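Ankyrin repeat-containing protein YAR1 (Saccharomyces cerevisiae, PDB 4BSZ) is required for a normal rate of cell proliferation and binds unfolded protein, consistent with a chaperone role. Local coordinates at residues B[14-19]-B[47-52]; B[41-46]-B[73-78]; B[54-59]-B[66-71]; B[106-111]-B[142-147]. All coordinates share one frame; numbering follows the deposited sequence.

Contact 1: residues B[14-19]-B[47-52]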
# COMPACT_ATOMS: atom_id res chain seq x y z
N ASP B 14 -26.48 29.53 50.68
CA ASP B 14 -26.03 28.43 51.52
C ASP B 14 -25.82 27.16 50.71
O ASP B 14 -25.04 26.29 51.11
CB ASP B 14 -26.99 28.19 52.67
CG ASP B 14 -26.91 29.27 53.73
OD1 ASP B 14 -25.78 29.76 53.98
OD2 ASP B 14 -27.95 29.63 54.30
N GLN B 15 -26.51 27.03 49.58
CA GLN B 15 -26.21 25.94 48.65
C GLN B 15 -24.81 26.14 48.10
O GLN B 15 -24.03 25.20 48.01
CB GLN B 15 -27.24 25.87 47.52
CG GLN B 15 -28.58 25.29 47.92
CD GLN B 15 -29.58 25.24 46.78
OE1 GLN B 15 -29.23 24.86 45.66
NE2 GLN B 15 -30.82 25.64 47.05
N ASP B 16 -24.49 27.39 47.76
CA ASP B 16 -23.16 27.77 47.26
C ASP B 16 -22.05 27.45 48.25
O ASP B 16 -21.03 26.85 47.88
CB ASP B 16 -23.12 29.26 46.89
CG ASP B 16 -23.87 29.57 45.61
OD1 ASP B 16 -23.90 28.71 44.70
OD2 ASP B 16 -24.44 30.69 45.51
N THR B 17 -22.24 27.84 49.50
CA THR B 17 -21.26 27.56 50.56
C THR B 17 -20.96 26.06 50.71
O THR B 17 -19.80 25.66 50.85
CB THR B 17 -21.73 28.14 51.91
OG1 THR B 17 -21.84 29.57 51.81
CG2 THR B 17 -20.75 27.77 53.01
N ILE B 18 -22.02 25.26 50.68
CA ILE B 18 -21.91 23.80 50.75
C ILE B 18 -21.08 23.20 49.61
O ILE B 18 -20.23 22.33 49.85
CB ILE B 18 -23.30 23.15 50.77
CG1 ILE B 18 -23.97 23.36 52.12
CG2 ILE B 18 -23.21 21.66 50.45
CD1 ILE B 18 -25.47 23.11 52.12
N ILE B 19 -21.31 23.67 48.38
CA ILE B 19 -20.58 23.13 47.24
C ILE B 19 -19.19 23.75 47.07
O ILE B 19 -18.32 23.15 46.45
CB ILE B 19 -21.36 23.22 45.89
CG1 ILE B 19 -21.16 24.58 45.25
CG2 ILE B 19 -22.83 22.87 46.07
CD1 ILE B 19 -21.33 24.55 43.77
N LYS B 47 -27.38 22.97 44.35
CA LYS B 47 -26.86 23.15 43.00
C LYS B 47 -26.31 24.55 42.85
O LYS B 47 -26.84 25.49 43.43
CB LYS B 47 -27.96 22.86 41.98
CG LYS B 47 -28.49 21.43 42.08
CD LYS B 47 -29.66 21.16 41.16
CE LYS B 47 -30.05 19.68 41.20
NZ LYS B 47 -31.20 19.38 40.29
N GLU B 48 -25.22 24.69 42.09
CA GLU B 48 -24.58 25.99 41.89
C GLU B 48 -25.54 26.95 41.19
O GLU B 48 -26.53 26.53 40.60
CB GLU B 48 -23.28 25.86 41.09
CG GLU B 48 -22.28 27.01 41.31
CD GLU B 48 -20.95 26.79 40.59
OE1 GLU B 48 -20.93 26.05 39.59
OE2 GLU B 48 -19.93 27.37 41.02
N SER B 49 -25.24 28.25 41.29
CA SER B 49 -26.13 29.28 40.76
C SER B 49 -26.19 29.24 39.24
O SER B 49 -27.26 29.13 38.64
CB SER B 49 -25.64 30.66 41.23
OG SER B 49 -25.23 30.63 42.59
N GLU B 50 -25.01 29.33 38.62
CA GLU B 50 -24.91 29.45 37.17
C GLU B 50 -25.07 28.12 36.46
O GLU B 50 -25.84 28.01 35.50
CB GLU B 50 -23.57 30.08 36.78
CG GLU B 50 -23.20 31.35 37.53
CD GLU B 50 -23.75 32.61 36.89
OE1 GLU B 50 -24.95 32.65 36.56
OE2 GLU B 50 -22.96 33.57 36.70
N SER B 51 -24.34 27.11 36.92
CA SER B 51 -24.17 25.88 36.16
C SER B 51 -25.21 24.79 36.39
O SER B 51 -25.48 24.00 35.49
CB SER B 51 -22.77 25.32 36.40
OG SER B 51 -22.53 25.16 37.79
N ASP B 52 -25.78 24.75 37.60
CA ASP B 52 -26.68 23.69 38.07
C ASP B 52 -25.91 22.44 38.51
O ASP B 52 -26.50 21.39 38.79
CB ASP B 52 -27.79 23.35 37.06
CG ASP B 52 -29.18 23.34 37.68
OD1 ASP B 52 -29.42 24.14 38.61
OD2 ASP B 52 -30.02 22.53 37.25

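Contact 2: residues B[41-46]-B[73-78]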
# COMPACT_ATOMS: atom_id res chain seq x y z
N GLU B 41 -30.82 14.83 53.92
CA GLU B 41 -31.82 14.55 52.90
C GLU B 41 -31.80 15.61 51.81
O GLU B 41 -32.28 15.38 50.69
CB GLU B 41 -33.21 14.49 53.55
CG GLU B 41 -34.32 13.94 52.67
CD GLU B 41 -35.63 13.82 53.43
OE1 GLU B 41 -35.61 13.92 54.68
OE2 GLU B 41 -36.68 13.62 52.78
N LEU B 42 -31.21 16.76 52.13
CA LEU B 42 -31.22 17.93 51.25
C LEU B 42 -29.91 18.15 50.51
O LEU B 42 -29.80 19.06 49.68
CB LEU B 42 -31.59 19.20 52.04
CG LEU B 42 -32.98 19.78 51.76
CD1 LEU B 42 -34.06 18.82 52.19
CD2 LEU B 42 -33.17 21.15 52.40
N LEU B 43 -28.91 17.33 50.81
CA LEU B 43 -27.61 17.42 50.15
C LEU B 43 -27.75 17.23 48.65
O LEU B 43 -27.09 17.91 47.87
CB LEU B 43 -26.63 16.39 50.73
CG LEU B 43 -25.30 16.19 49.99
CD1 LEU B 43 -24.48 17.47 49.93
CD2 LEU B 43 -24.48 15.07 50.60
N SER B 44 -28.61 16.31 48.26
CA SER B 44 -28.82 16.00 46.84
C SER B 44 -29.52 17.12 46.05
O SER B 44 -29.74 16.98 44.85
CB SER B 44 -29.58 14.68 46.68
OG SER B 44 -30.82 14.70 47.36
N THR B 45 -29.87 18.22 46.72
CA THR B 45 -30.60 19.31 46.07
C THR B 45 -29.77 20.59 45.91
O THR B 45 -30.20 21.53 45.23
CB THR B 45 -31.94 19.63 46.80
OG1 THR B 45 -31.72 20.56 47.88
CG2 THR B 45 -32.58 18.36 47.33
N CYS B 46 -28.59 20.62 46.53
CA CYS B 46 -27.72 21.80 46.44
C CYS B 46 -27.08 21.90 45.06
O CYS B 46 -26.32 21.02 44.66
CB CYS B 46 -26.62 21.76 47.49
SG CYS B 46 -27.14 21.32 49.15
N GLU B 73 -22.19 8.24 50.21
CA GLU B 73 -22.71 7.48 51.35
C GLU B 73 -23.93 8.17 51.97
O GLU B 73 -24.98 7.56 52.18
CB GLU B 73 -21.62 7.27 52.40
CG GLU B 73 -20.60 6.20 52.05
CD GLU B 73 -19.42 6.18 53.01
OE1 GLU B 73 -19.34 7.08 53.88
OE2 GLU B 73 -18.59 5.25 52.90
N THR B 74 -23.77 9.46 52.26
CA THR B 74 -24.82 10.28 52.83
C THR B 74 -26.08 10.32 51.96
O THR B 74 -27.19 10.14 52.45
CB THR B 74 -24.31 11.71 53.08
OG1 THR B 74 -23.15 11.64 53.93
CG2 THR B 74 -25.37 12.56 53.76
N VAL B 75 -25.93 10.57 50.67
CA VAL B 75 -27.08 10.62 49.79
C VAL B 75 -27.82 9.28 49.74
O VAL B 75 -29.05 9.23 49.80
CB VAL B 75 -26.68 11.10 48.36
CG1 VAL B 75 -27.82 10.90 47.37
CG2 VAL B 75 -26.26 12.57 48.41
N SER B 76 -27.04 8.20 49.67
CA SER B 76 -27.56 6.84 49.62
C SER B 76 -28.36 6.50 50.87
O SER B 76 -29.44 5.92 50.80
CB SER B 76 -26.41 5.84 49.44
OG SER B 76 -26.78 4.54 49.86
N ARG B 77 -27.80 6.88 52.02
CA ARG B 77 -28.42 6.61 53.31
C ARG B 77 -29.70 7.42 53.54
O ARG B 77 -30.65 6.92 54.13
CB ARG B 77 -27.41 6.91 54.43
CG ARG B 77 -27.79 6.37 55.79
CD ARG B 77 -26.59 6.36 56.74
NE ARG B 77 -25.49 5.57 56.20
CZ ARG B 77 -24.59 4.93 56.95
NH1 ARG B 77 -24.68 4.97 58.28
NH2 ARG B 77 -23.62 4.23 56.38
N ALA B 78 -29.72 8.65 53.04
CA ALA B 78 -30.78 9.60 53.34
C ALA B 78 -31.89 9.70 52.28
O ALA B 78 -32.90 10.37 52.50
CB ALA B 78 -30.19 10.98 53.61

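Contact 3: residues B[54-59]-B[66-71]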
# COMPACT_ATOMS: atom_id res chain seq x y z
N THR B 54 -23.83 19.90 40.81
CA THR B 54 -23.96 19.47 42.20
C THR B 54 -22.62 19.44 42.95
O THR B 54 -21.57 19.72 42.37
CB THR B 54 -24.58 18.07 42.29
OG1 THR B 54 -23.62 17.08 41.89
CG2 THR B 54 -25.82 17.99 41.40
N ALA B 55 -22.68 19.11 44.23
CA ALA B 55 -21.47 19.00 45.05
C ALA B 55 -20.65 17.80 44.61
O ALA B 55 -19.42 17.79 44.72
CB ALA B 55 -21.84 18.87 46.52
N LEU B 56 -21.33 16.77 44.12
CA LEU B 56 -20.66 15.62 43.55
C LEU B 56 -19.75 16.07 42.40
O LEU B 56 -18.60 15.65 42.32
CB LEU B 56 -21.68 14.59 43.05
CG LEU B 56 -21.12 13.22 42.67
CD1 LEU B 56 -20.38 12.59 43.85
CD2 LEU B 56 -22.23 12.32 42.16
N HIS B 57 -20.26 16.93 41.52
CA HIS B 57 -19.46 17.52 40.45
C HIS B 57 -18.15 18.10 40.97
O HIS B 57 -17.07 17.75 40.51
CB HIS B 57 -20.24 18.63 39.75
CG HIS B 57 -21.19 18.15 38.70
ND1 HIS B 57 -22.53 17.93 38.96
CD2 HIS B 57 -21.00 17.87 37.39
CE1 HIS B 57 -23.12 17.53 37.85
NE2 HIS B 57 -22.22 17.48 36.88
N MET B 58 -18.25 19.00 41.94
CA MET B 58 -17.08 19.72 42.43
C MET B 58 -16.02 18.79 43.02
O MET B 58 -14.85 18.87 42.66
CB MET B 58 -17.52 20.75 43.47
CG MET B 58 -18.63 21.65 42.98
SD MET B 58 -18.02 22.86 41.79
CE MET B 58 -19.50 23.21 40.84
N ALA B 59 -16.44 17.91 43.92
CA ALA B 59 -15.52 16.98 44.56
C ALA B 59 -14.92 16.02 43.53
O ALA B 59 -13.75 15.61 43.65
CB ALA B 59 -16.22 16.21 45.68
N GLU B 66 -12.22 11.08 49.38
CA GLU B 66 -12.87 10.90 50.67
C GLU B 66 -14.13 11.75 50.78
O GLU B 66 -15.15 11.32 51.31
CB GLU B 66 -11.90 11.20 51.82
CG GLU B 66 -10.76 10.20 51.91
CD GLU B 66 -11.24 8.76 51.81
OE1 GLU B 66 -12.19 8.40 52.54
OE2 GLU B 66 -10.69 7.99 50.99
N THR B 67 -14.05 12.96 50.25
CA THR B 67 -15.21 13.83 50.17
C THR B 67 -16.26 13.20 49.25
O THR B 67 -17.45 13.19 49.58
CB THR B 67 -14.80 15.19 49.62
OG1 THR B 67 -13.60 15.63 50.26
CG2 THR B 67 -15.91 16.19 49.84
N VAL B 68 -15.82 12.68 48.11
CA VAL B 68 -16.72 12.05 47.14
C VAL B 68 -17.46 10.86 47.74
O VAL B 68 -18.67 10.73 47.59
CB VAL B 68 -15.97 11.57 45.87
CG1 VAL B 68 -16.89 10.74 44.97
CG2 VAL B 68 -15.38 12.76 45.10
N ARG B 69 -16.73 9.98 48.42
CA ARG B 69 -17.33 8.81 49.04
C ARG B 69 -18.33 9.22 50.13
O ARG B 69 -19.39 8.62 50.26
CB ARG B 69 -16.25 7.91 49.62
CG ARG B 69 -16.77 6.68 50.31
CD ARG B 69 -15.62 5.92 50.90
NE ARG B 69 -14.65 5.52 49.88
CZ ARG B 69 -14.80 4.45 49.10
NH1 ARG B 69 -15.89 3.69 49.22
NH2 ARG B 69 -13.88 4.14 48.20
N TYR B 70 -17.99 10.26 50.88
CA TYR B 70 -18.90 10.75 51.91
C TYR B 70 -20.21 11.26 51.31
O TYR B 70 -21.29 10.90 51.77
CB TYR B 70 -18.26 11.87 52.73
CG TYR B 70 -19.22 12.55 53.68
CD1 TYR B 70 -19.50 12.00 54.92
CD2 TYR B 70 -19.87 13.72 53.32
CE1 TYR B 70 -20.39 12.61 55.80
CE2 TYR B 70 -20.77 14.34 54.19
CZ TYR B 70 -21.02 13.78 55.43
OH TYR B 70 -21.91 14.40 56.29
N ILE B 71 -20.09 12.11 50.31
CA ILE B 71 -21.26 12.64 49.63
C ILE B 71 -22.15 11.50 49.16
O ILE B 71 -23.37 11.53 49.34
CB ILE B 71 -20.84 13.52 48.44
CG1 ILE B 71 -20.11 14.76 48.95
CG2 ILE B 71 -22.05 13.89 47.60
CD1 ILE B 71 -19.52 15.62 47.88

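Contact 4: residues B[106-111]-B[142-147]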
# COMPACT_ATOMS: atom_id res chain seq x y z
N GLY B 106 -9.13 13.38 34.58
CA GLY B 106 -8.37 12.15 34.75
C GLY B 106 -8.23 11.65 36.17
O GLY B 106 -7.18 11.15 36.56
N LYS B 107 -9.30 11.78 36.94
CA LYS B 107 -9.32 11.33 38.33
C LYS B 107 -9.79 9.89 38.42
O LYS B 107 -10.99 9.63 38.59
CB LYS B 107 -10.22 12.24 39.15
CG LYS B 107 -9.88 13.70 39.02
CD LYS B 107 -8.45 13.99 39.46
CE LYS B 107 -8.17 15.49 39.49
NZ LYS B 107 -6.86 15.82 40.11
N LEU B 108 -8.85 8.95 38.33
CA LEU B 108 -9.17 7.52 38.29
C LEU B 108 -9.90 6.95 39.51
O LEU B 108 -10.85 6.18 39.36
CB LEU B 108 -7.91 6.70 38.01
CG LEU B 108 -8.10 5.22 37.68
CD1 LEU B 108 -9.20 5.06 36.64
CD2 LEU B 108 -6.79 4.60 37.20
N ASP B 109 -9.45 7.30 40.71
CA ASP B 109 -10.05 6.78 41.94
C ASP B 109 -11.53 7.14 42.06
O ASP B 109 -12.37 6.30 42.43
CB ASP B 109 -9.27 7.29 43.16
CG ASP B 109 -8.84 8.74 43.03
OD1 ASP B 109 -9.27 9.42 42.06
OD2 ASP B 109 -8.07 9.21 43.90
N VAL B 110 -11.85 8.38 41.72
CA VAL B 110 -13.23 8.85 41.72
C VAL B 110 -14.06 8.06 40.72
O VAL B 110 -15.19 7.66 41.02
CB VAL B 110 -13.28 10.34 41.35
CG1 VAL B 110 -14.69 10.74 40.97
CG2 VAL B 110 -12.77 11.17 42.51
N VAL B 111 -13.49 7.84 39.54
CA VAL B 111 -14.18 7.15 38.46
C VAL B 111 -14.51 5.71 38.81
O VAL B 111 -15.63 5.25 38.58
CB VAL B 111 -13.37 7.22 37.15
CG1 VAL B 111 -13.98 6.31 36.08
CG2 VAL B 111 -13.29 8.67 36.65
N GLU B 142 -5.52 8.51 29.45
CA GLU B 142 -5.48 7.12 29.01
C GLU B 142 -5.79 6.08 30.09
O GLU B 142 -6.31 5.01 29.79
CB GLU B 142 -4.13 6.82 28.36
CG GLU B 142 -3.89 7.57 27.06
CD GLU B 142 -4.74 7.05 25.89
OE1 GLU B 142 -5.56 6.13 26.10
OE2 GLU B 142 -4.58 7.57 24.77
N GLU B 143 -5.47 6.38 31.35
CA GLU B 143 -5.76 5.47 32.46
C GLU B 143 -7.26 5.31 32.67
O GLU B 143 -7.76 4.19 32.81
CB GLU B 143 -5.09 5.94 33.74
CG GLU B 143 -3.60 5.73 33.76
CD GLU B 143 -3.06 5.68 35.17
OE1 GLU B 143 -3.59 6.42 36.04
OE2 GLU B 143 -2.12 4.90 35.42
N VAL B 144 -7.97 6.43 32.69
CA VAL B 144 -9.42 6.43 32.80
C VAL B 144 -10.08 5.77 31.59
O VAL B 144 -11.07 5.05 31.71
CB VAL B 144 -9.96 7.85 32.96
CG1 VAL B 144 -11.48 7.85 33.09
CG2 VAL B 144 -9.33 8.50 34.18
N GLU B 145 -9.51 6.02 30.41
CA GLU B 145 -10.08 5.49 29.19
C GLU B 145 -9.93 3.98 29.10
O GLU B 145 -10.84 3.28 28.66
CB GLU B 145 -9.47 6.18 27.96
CG GLU B 145 -10.04 5.72 26.62
CD GLU B 145 -11.52 6.07 26.43
OE1 GLU B 145 -12.15 6.67 27.33
OE2 GLU B 145 -12.06 5.73 25.36
N THR B 146 -8.78 3.48 29.54
CA THR B 146 -8.54 2.06 29.46
C THR B 146 -9.45 1.33 30.45
O THR B 146 -9.92 0.22 30.18
CB THR B 146 -7.07 1.72 29.70
OG1 THR B 146 -6.27 2.40 28.72
CG2 THR B 146 -6.84 0.23 29.56
N TYR B 147 -9.74 1.99 31.57
CA TYR B 147 -10.66 1.43 32.57
C TYR B 147 -12.05 1.27 31.98
O TYR B 147 -12.71 0.25 32.19
CB TYR B 147 -10.72 2.32 33.81
CG TYR B 147 -11.93 2.05 34.67
CD1 TYR B 147 -11.98 0.96 35.53
CD2 TYR B 147 -13.04 2.88 34.62
CE1 TYR B 147 -13.09 0.70 36.30
CE2 TYR B 147 -14.16 2.63 35.38
CZ TYR B 147 -14.18 1.54 36.22
OH TYR B 147 -15.30 1.30 37.00

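Contact 1: residues B[14-19]-B[47-52]
Q15 reaches across from helix 12-24 and takes the backbone N-H of K47 on its amide oxygen. K47 N lies 3.0 Å from Q15 OE1, and the bond is nearly straight at 172°, with the donor tilted 20° from the plane of the carbonyl. One turn further along, I19 turns its CD1 methyl to E48, 3.6 Å from E48 CB and equally close to CG, the two side chains crossing at about a right angle. To one side of these, S49 OG gives D16 OD1 a weak hydrogen bond of 3.1 Å, at the solvent side of the contact.

The second shell holds these groups in place. Q15 NE2 is tied to the carbonyl of L10, which fixes the rotation of the amide and turns OE1 to the loop. E48 has CG anti to its backbone N (chi1 -156°), and its extended chain carries the carboxylate past the methyl of I19 to S51, whose OG donates to E48 OE1 at 2.6 Å on the anti side. An alanine here would keep CB but lose CG and the carboxylate, and is likely to open a gap beside I19 CD1 and leave S51 OG without its carboxylate acceptor. K47 leaves its backbone on the side away from the helix, and its NZ forms a salt bridge with E90.

S51 is also joined by backbone hydrogen bonds to K93, in the corresponding loop further along. Loops that project beside the helices and bond to the next loop in line are the finger loops of stacked ankyrin repeats, and 47-52 fits that pattern.

Contact 2: residues B[41-46]-B[73-78]
L43 and V75 make the main apolar contact between residues 41-46 and the last turns of helix 65-78. L43 CD2 comes within 3.8 Å of V75 CG2, and the same leucine methyl sits 4.1 Å from T74 CG2; L43 crosses both partners at about a right angle. A chi1 of 170° swings its CG to the side opposite the backbone N. Next to it S44 CB rests on the other branch of the valine, 4.2 Å from V75 CG1. V75 is thus touched on both methyls, and L84 and F87 of helix 81-88 pack on it.

Contacts with main chain come at the far end, where A78 CB lies 3.9 Å from E41 N and E41 CG approaches the carbonyl oxygen of A78.

No hydrogen bond joins the two segments. T74 OG1 bonds to the carbonyl of Y70, and N79 makes weak hydrogen bonds, OD1 with S44 OG and ND2 with E41 O. Within 41-46, T45 folds back so that both its OG1 and its N donate to L42 O.

The short 3-10 turn that follows helix 27-37 packs on the C-terminal end of helix 65-78, neighbouring elements lying side by side in the helical stack of an ankyrin domain.

Contact 3: residues B[54-59]-B[66-71]
A59 points its CB toward residues 66-71, where V68 and I71 close on it. V68 CG2 is 3.6 Å from A59 CB and comes equally near to A59 O, so one methyl rests on both the side chain and the carbonyl of the alanine. I71 sends CD1 in from one turn further on, 4.0 Å from A59 CB. That methyl also slips in beside A55, 3.8 Å from A55 O. With chi1 of -66°, I71 has CG1 anti to the carbonyl carbon; the chain then runs on extended, carrying CD1 to the two alanines while CG2 faces L56. The leucine swings its end inward: L56 CD1 sits 4.1 Å from V68 CG1, and the two side chains cross at about a right angle.

These are the two antiparallel helices of ANK 1, the helix-turn-helix core of an ankyrin repeat; the axes of segments 55-59 and 66-71 approach to 9.3 Å, with 161° between their directions. Small alanines on one side let the branched residues of the other come close to the backbone. Residues T54 to H57 read TALH, a variant of the TPLH sequence of the family. T54 is the N-cap, and its N donates to H57 ND1 at 3.0 Å, 35° out of the imidazole plane; T54 OG1 is hydrogen-bonded to the same nitrogen at 3.2 Å. On the far side of the ring, H57 NE2 bonds to N96 O, and W101 meets the ring edge-to-face. I19 and A22 of helix 12-24 pack on A55, and V110 and L113 of helix 108-117 pack on V68.

Contact 4: residues B[106-111]-B[142-147]
Where a Schellman motif ends helix 98-104 in ANK 2, its C-prime residue G106 receives V144 from helix 142-151. K107 N bonds back to A102 O and G106 N to S103 O, and the positive phi of the glycine lets the chain turn directly into helix 108-117, with K107 as N-cap. V144 CG2 lies 3.8 Å from G106 CA, over the turn itself. The other valine methyl, CG1, anti to the backbone N (chi1 -180°), comes 4.1 Å from V111 CG2. V111 then offers CG1 to the ring of Y147, 3.8 Å from Y147 CE2, the valine and tyrosine lying alongside each other and running opposite ways.

L108 points toward helix 142-151, its two methyls dividing between V144/Y147 and E143. Its CD1 sits 4.1 Å from V144 CA and 4.2 Å from Y147 CB, while CD2 touches the aliphatic start of E143 and lies 3.9 Å from E143 OE1. A serine in place of L108 would lack both methyls and would probably open a gap over V144 and Y147, leaving E143 freer to turn.

Outward from here, A102 and L99 of helix 98-104 cover V111, and A136 of helix 132-138 touches V144. Y147 OH is hydrogen-bonded to D116 and to K151, which fixes the end of the ring. Both carboxylate oxygens of E142 form salt bridges to basic groups of another protein chain, and an aromatic residue of that chain packs on E143.

With no hydrogen bond between the two segments, the join depends on the fit of methyls, while Y147 OH and the E142 carboxylate find their polar partners outside them.

Contacts 1, 2 and 3 form one continuous block, and contact 4 joins it only through contact 3. C46, at the end of the 41-46 turn, packs on Q15 and I18 and so ties contact 2 to contact 1; I18 CD1 is 3.8 Å from C46 SG. M58 links contacts 1 and 3, its CE lying 3.7 Å from I19 CD1. Contact 3 is nested in the loop closed by contact 2, and both use helix 65-78. V68 CG2 meets V110 CG2 at 4.0 Å, the step to contact 4. Contacts 1 and 4, with centres about 26 Å apart, lie on opposite sides of the chain's centre, with contact 3 between them along the chain.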